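Local coordinates for protein endo-1,3-beta-glucanase, family GH16 (Zobellia galactanivorans, PDB 4BPZ) that probably hydrolyses internal beta-1,3 linkages of glucans such as algal laminarin, and here is the calcium-bound family GH16 catalytic domain holding a glucan oligosaccharide, at residues S196-F201 with Y208-S213; R53-F58 with I69-T74. The protein carries 1 engineered substitution. All blocks are in the same frame, centred on the assembly; numbering follows the deposited sequence.

Interaction 1 (S196-F201 with Y208-S213)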
loop_
_atom_site.group_PDB
_atom_site.type_symbol
_atom_site.label_atom_id
_atom_site.label_comp_id
_atom_site.label_asym_id
_atom_site.label_seq_id
_atom_site.Cartn_x
_atom_site.Cartn_y
_atom_site.Cartn_z
ATOM N N SER A 196 -21.944 -3.872 -1.692
ATOM C CA SER A 196 -22.633 -2.589 -1.981
ATOM C C SER A 196 -21.665 -1.438 -2.327
ATOM O O SER A 196 -21.956 -0.672 -3.221
ATOM C CB SER A 196 -23.505 -2.230 -0.756
ATOM O OG SER A 196 -24.504 -3.239 -0.586
ATOM N N ALA A 197 -20.562 -1.348 -1.572
ATOM C CA ALA A 197 -19.733 -0.122 -1.702
ATOM C C ALA A 197 -18.390 -0.371 -1.122
ATOM O O ALA A 197 -18.150 -1.281 -0.287
ATOM C CB ALA A 197 -20.385 1.057 -0.953
ATOM N N MET A 198 -17.459 0.508 -1.516
ATOM C CA MET A 198 -16.136 0.634 -0.863
ATOM C C MET A 198 -15.994 2.028 -0.322
ATOM O O MET A 198 -16.161 2.997 -1.078
ATOM C CB MET A 198 -15.074 0.353 -1.852
ATOM C CG MET A 198 -15.092 -1.104 -2.258
ATOM S SD MET A 198 -14.455 -1.431 -3.845
ATOM C CE MET A 198 -15.558 -0.629 -5.038
ATOM N N LYS A 199 -15.692 2.125 0.957
ATOM C CA LYS A 199 -15.596 3.401 1.646
ATOM C C LYS A 199 -14.197 3.506 2.245
ATOM O O LYS A 199 -13.776 2.580 2.949
ATOM C CB LYS A 199 -16.592 3.492 2.780
ATOM C CG LYS A 199 -18.056 3.360 2.354
ATOM C CD LYS A 199 -18.969 3.336 3.574
ATOM C CE LYS A 199 -20.407 3.048 3.261
ATOM N NZ LYS A 199 -21.242 3.176 4.457
ATOM N N VAL A 200 -13.483 4.597 1.969
ATOM C CA VAL A 200 -12.140 4.831 2.549
ATOM C C VAL A 200 -12.250 5.995 3.468
ATOM O O VAL A 200 -12.787 7.062 3.128
ATOM C CB VAL A 200 -11.096 5.067 1.456
ATOM C CG1 VAL A 200 -9.767 5.428 2.066
ATOM C CG2 VAL A 200 -11.037 3.862 0.548
ATOM N N PHE A 201 -11.730 5.813 4.696
ATOM C CA PHE A 201 -11.786 6.830 5.727
ATOM C C PHE A 201 -10.392 7.197 6.205
ATOM O O PHE A 201 -9.452 6.385 6.231
ATOM C CB PHE A 201 -12.515 6.238 6.969
ATOM C CG PHE A 201 -13.970 5.980 6.727
ATOM C CD1 PHE A 201 -14.937 6.927 7.049
ATOM C CD2 PHE A 201 -14.369 4.708 6.314
ATOM C CE1 PHE A 201 -16.309 6.622 6.851
ATOM C CE2 PHE A 201 -15.727 4.416 6.132
ATOM C CZ PHE A 201 -16.632 5.379 6.336
ATOM N N TYR A 208 -13.451 8.862 0.302
ATOM C CA TYR A 208 -14.188 8.564 -0.934
ATOM C C TYR A 208 -15.025 7.296 -0.698
ATOM O O TYR A 208 -14.586 6.381 0.007
ATOM C CB TYR A 208 -13.234 8.344 -2.136
ATOM C CG TYR A 208 -13.901 8.563 -3.467
ATOM C CD1 TYR A 208 -14.061 9.850 -3.982
ATOM C CD2 TYR A 208 -14.411 7.499 -4.215
ATOM C CE1 TYR A 208 -14.714 10.061 -5.186
ATOM C CE2 TYR A 208 -15.055 7.666 -5.443
ATOM C CZ TYR A 208 -15.180 8.995 -5.953
ATOM O OH TYR A 208 -15.748 9.212 -7.151
ATOM N N GLU A 209 -16.172 7.239 -1.334
ATOM C CA GLU A 209 -16.970 6.039 -1.457
ATOM C C GLU A 209 -17.321 5.777 -2.872
ATOM O O GLU A 209 -17.902 6.642 -3.546
ATOM C CB GLU A 209 -18.250 6.190 -0.595
ATOM C CG GLU A 209 -19.278 5.104 -0.832
ATOM C CD GLU A 209 -20.451 5.209 0.073
ATOM O OE1 GLU A 209 -20.449 5.985 1.043
ATOM O OE2 GLU A 209 -21.440 4.462 -0.142
ATOM N N LEU A 210 -17.057 4.557 -3.308
ATOM C CA LEU A 210 -17.352 4.077 -4.646
ATOM C C LEU A 210 -18.355 2.985 -4.586
ATOM O O LEU A 210 -18.160 1.999 -3.847
ATOM C CB LEU A 210 -16.061 3.561 -5.295
ATOM C CG LEU A 210 -16.269 2.985 -6.720
ATOM C CD1 LEU A 210 -16.844 4.020 -7.725
ATOM C CD2 LEU A 210 -14.941 2.438 -7.215
ATOM N N LYS A 211 -19.461 3.127 -5.281
ATOM C CA LYS A 211 -20.445 2.060 -5.406
ATOM C C LYS A 211 -19.842 0.828 -6.039
ATOM O O LYS A 211 -19.119 0.916 -7.018
ATOM C CB LYS A 211 -21.617 2.610 -6.245
ATOM C CG LYS A 211 -22.699 1.605 -6.444
ATOM C CD LYS A 211 -23.799 2.233 -7.306
ATOM C CE LYS A 211 -24.870 1.233 -7.604
ATOM N NZ LYS A 211 -25.544 0.815 -6.335
ATOM N N ASN A 212 -20.124 -0.337 -5.456
ATOM C CA ASN A 212 -19.681 -1.597 -6.034
ATOM C C ASN A 212 -20.694 -2.187 -6.998
ATOM O O ASN A 212 -21.865 -1.810 -6.965
ATOM C CB ASN A 212 -19.361 -2.581 -4.874
ATOM C CG ASN A 212 -18.414 -3.708 -5.274
ATOM O OD1 ASN A 212 -18.041 -4.529 -4.347
ATOM N ND2 ASN A 212 -17.956 -3.770 -6.442
ATOM N N SER A 213 -20.269 -3.038 -7.902
ATOM C CA SER A 213 -21.171 -3.718 -8.801
ATOM C C SER A 213 -20.383 -4.942 -9.286
ATOM O O SER A 213 -19.135 -5.004 -9.313
ATOM C CB SER A 213 -21.612 -2.851 -10.016
ATOM O OG SER A 213 -20.631 -2.830 -11.019
HETATM O O HOH W 1 -23.910 -1.252 -5.089
HETATM O O HOH W 2 -21.484 6.314 3.566
#
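Lys199 and Glu209 run abreast across an antiparallel beta hairpin of the GH16 beta-sandwich, both on the face that also carries Ala197 and Lys211. The lysine chain runs extended beyond CG, its aliphatic part alongside the carboxylate, with Lys199 CE 3.7 Å from Glu209 OE1. The charges themselves stay apart, Lys199 NZ being 4.5 Å from Glu209 OE1, too far for a salt bridge; a water that donates to Glu209 OE1 accepts a weak bond from Lys199 NZ. On the other face Met198 and Leu210 also extend in the same direction. In the modelled conformer of Met198, one of two, a bend at chi3 (-65°) turns the methyl toward its neighbour, placing Met198 CE 3.8 Å from Leu210 CD2. Both side chains pack on Phe160 of strand 155-163, joining the hairpin to the body of the fold. Along the backbone, Met198 and Leu210 form a hydrogen-bonded antiparallel pair with two bonds, while Val200 N donates to Tyr208 O. Asn212 N donates to Ser196 O at the open end of the hairpin. A second water accepts from Lys211 NZ and donates to Asn212 O and, at 2.8 Å, to Ser196 O.

Interaction 2 (R53-F58 with I69-T74)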
loop_
_atom_site.group_PDB
_atom_site.type_symbol
_atom_site.label_atom_id
_atom_site.label_comp_id
_atom_site.label_asym_id
_atom_site.label_seq_id
_atom_site.Cartn_x
_atom_site.Cartn_y
_atom_site.Cartn_z
ATOM N N ARG A 53 15.813 -6.421 3.402
ATOM C CA ARG A 53 16.807 -6.241 4.418
ATOM C C ARG A 53 16.321 -5.482 5.590
ATOM O O ARG A 53 15.371 -4.671 5.509
ATOM C CB ARG A 53 18.041 -5.519 3.837
ATOM C CG ARG A 53 18.641 -6.127 2.591
ATOM C CD ARG A 53 19.716 -5.220 2.089
ATOM N NE ARG A 53 19.101 -3.941 1.733
ATOM C CZ ARG A 53 19.730 -2.767 1.659
ATOM N NH1 ARG A 53 21.038 -2.663 1.764
ATOM N NH2 ARG A 53 19.028 -1.648 1.492
ATOM N N SER A 54 16.994 -5.637 6.722
ATOM C CA SER A 54 16.695 -4.786 7.901
ATOM C C SER A 54 16.946 -3.326 7.703
ATOM O O SER A 54 16.325 -2.522 8.402
ATOM C CB SER A 54 17.450 -5.178 9.175
ATOM O OG SER A 54 16.937 -6.390 9.650
ATOM N N GLU A 55 17.727 -2.951 6.676
ATOM C CA GLU A 55 17.815 -1.521 6.352
ATOM C C GLU A 55 16.431 -0.965 6.092
ATOM O O GLU A 55 16.164 0.214 6.441
ATOM C CB GLU A 55 18.611 -1.351 5.068
ATOM C CG GLU A 55 20.117 -1.226 5.245
ATOM C CD GLU A 55 20.845 -2.529 5.460
ATOM O OE1 GLU A 55 20.236 -3.605 5.534
ATOM O OE2 GLU A 55 22.117 -2.461 5.555
ATOM N N ASN A 56 15.569 -1.704 5.392
ATOM C CA ASN A 56 14.324 -1.141 4.914
ATOM C C ASN A 56 13.079 -1.532 5.585
ATOM O O ASN A 56 12.041 -0.926 5.331
ATOM C CB ASN A 56 14.219 -1.380 3.373
ATOM C CG ASN A 56 15.420 -0.908 2.601
ATOM O OD1 ASN A 56 16.147 -1.700 1.991
ATOM N ND2 ASN A 56 15.689 0.419 2.621
ATOM N N SER A 57 13.115 -2.519 6.516
ATOM C CA SER A 57 11.947 -2.820 7.291
ATOM C C SER A 57 12.361 -3.557 8.491
ATOM O O SER A 57 13.302 -4.384 8.486
ATOM C CB SER A 57 10.867 -3.560 6.512
ATOM O OG SER A 57 11.384 -4.812 6.072
ATOM N N PHE A 58 11.630 -3.324 9.588
ATOM C CA PHE A 58 11.991 -3.953 10.886
ATOM C C PHE A 58 10.830 -3.704 11.843
ATOM O O PHE A 58 10.067 -2.681 11.697
ATOM C CB PHE A 58 13.336 -3.398 11.470
ATOM C CG PHE A 58 13.353 -1.908 11.563
ATOM C CD1 PHE A 58 13.609 -1.095 10.463
ATOM C CD2 PHE A 58 13.152 -1.257 12.787
ATOM C CE1 PHE A 58 13.670 0.289 10.566
ATOM C CE2 PHE A 58 13.295 0.119 12.906
ATOM C CZ PHE A 58 13.514 0.910 11.764
ATOM N N ILE A 69 15.762 4.904 2.032
ATOM C CA ILE A 69 17.152 5.375 2.266
ATOM C C ILE A 69 17.751 5.765 0.954
ATOM O O ILE A 69 17.607 5.085 -0.061
ATOM C CB ILE A 69 18.024 4.282 2.879
ATOM C CG1 ILE A 69 17.406 3.622 4.097
ATOM C CG2 ILE A 69 19.397 4.827 3.221
ATOM C CD1 ILE A 69 18.160 2.433 4.630
ATOM N N LYS A 70 18.472 6.911 0.932
ATOM C CA LYS A 70 19.329 7.227 -0.231
ATOM C C LYS A 70 20.558 6.355 -0.109
ATOM O O LYS A 70 21.399 6.502 0.836
ATOM C CB LYS A 70 19.703 8.720 -0.216
ATOM C CG LYS A 70 20.514 9.110 -1.462
ATOM C CD LYS A 70 20.692 10.598 -1.528
ATOM C CE LYS A 70 21.315 10.976 -2.869
ATOM N NZ LYS A 70 21.399 12.468 -2.931
ATOM N N GLU A 71 20.718 5.433 -1.045
ATOM C CA GLU A 71 21.694 4.336 -0.955
ATOM C C GLU A 71 21.778 3.760 -2.339
ATOM O O GLU A 71 20.752 3.360 -2.937
ATOM C CB GLU A 71 21.093 3.220 0.034
ATOM C CG GLU A 71 21.906 1.980 0.024
ATOM C CD GLU A 71 21.343 0.846 0.829
ATOM O OE1 GLU A 71 20.233 0.940 1.424
ATOM O OE2 GLU A 71 22.074 -0.190 0.918
ATOM N N LYS A 72 22.984 3.625 -2.889
ATOM C CA LYS A 72 23.145 2.932 -4.193
ATOM C C LYS A 72 22.886 1.426 -3.946
ATOM O O LYS A 72 23.497 0.840 -3.043
ATOM C CB LYS A 72 24.557 3.130 -4.800
ATOM C CG LYS A 72 24.801 4.593 -5.163
ATOM C CD LYS A 72 24.182 4.941 -6.509
ATOM C CE LYS A 72 24.746 6.299 -6.928
ATOM N NZ LYS A 72 24.135 6.945 -8.118
ATOM N N TYR A 73 22.091 0.819 -4.797
ATOM C CA TYR A 73 21.803 -0.580 -4.640
ATOM C C TYR A 73 21.550 -1.183 -5.945
ATOM O O TYR A 73 20.863 -0.600 -6.801
ATOM C CB TYR A 73 20.545 -0.738 -3.745
ATOM C CG TYR A 73 20.171 -2.172 -3.377
ATOM C CD1 TYR A 73 20.741 -2.749 -2.266
ATOM C CD2 TYR A 73 19.348 -2.955 -4.136
ATOM C CE1 TYR A 73 20.510 -4.084 -1.892
ATOM C CE2 TYR A 73 19.094 -4.270 -3.823
ATOM C CZ TYR A 73 19.669 -4.825 -2.700
ATOM O OH TYR A 73 19.386 -6.155 -2.411
ATOM N N THR A 74 22.126 -2.383 -6.213
ATOM C CA THR A 74 22.006 -3.040 -7.571
ATOM C C THR A 74 21.270 -4.368 -7.350
ATOM O O THR A 74 21.659 -5.153 -6.488
ATOM C CB THR A 74 23.378 -3.244 -8.180
ATOM O OG1 THR A 74 23.998 -1.958 -8.260
ATOM C CG2 THR A 74 23.302 -3.951 -9.562
#
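The backbones of 53-58 and 69-74 are not paired with each other, the nearest CA atoms being those of Asn56 and Ile69, 7.6 Å apart; the chain turns at 53-56, where Arg53 O accepts from both Asn56 N and Ser57 N, before entering the beta hairpin of strands 57-60 and 63-75 in the GH16 beta-sandwich. Side chains make the contact, and Arg53 is their hub. Its guanidinium meets the Glu71 carboxylate end-on in a two-pronged salt bridge: Arg53 NH1 donates to Glu71 OE2 at 2.8 Å, and Arg53 NH2 to Glu71 OE1 at 2.9 Å. Both oxygens are approached on their syn sides, although the two flat groups are turned 36° against each other. Glu71 extends fully to meet the arginine, CG anti to the backbone N (chi1 171°), and its OE1 is also bonded to Thr83 OG1 of strand 82-93. Asn56 OD1 takes a further bond from Arg53 NH2, and Thr51 OG1 bonds both to that oxygen and to Arg53 NE, fixing the guanidinium's rotation. Over one face of the guanidinium lies Tyr73 CE1, the ring plane inclined by 50°; over the opposite face sits Glu55 CB. The Glu55 carboxylate adds a long, charge-only interaction with Arg53, its oxygen well out of the guanidinium plane. The cluster thus gathers two acids round one arginine, which would offset their mutual repulsion. Beside it, Ile69 CD1 packs near Asn56 ND2 and against Glu55, 3.8 Å from Glu55 CB and 3.5 Å from Glu55 O.

Overall arrangement
From the N terminus, interaction 2 comes first: 53-58 leads into strand 57-60, the chain turns back along strand 63-75, and the contact closes a loop of ten intervening residues. Only much later does interaction 1 close its own, shorter loop, the six residues between 196-201 and 208-213. The two contacts come one after the other along the chain and neither nest nor cross. The centres of interactions 1 and 2 are about 36 Å apart, on opposite sides of the chain's centre; the nearest atoms of interactions 1 and 2 are about 22 Å apart. Interaction 2 ties the approach to one hairpin to strand 63-75, which also pairs with 82-93 and 244-255; interaction 1 joins strands 197-202 and 205-211, the former pairing with 187-193.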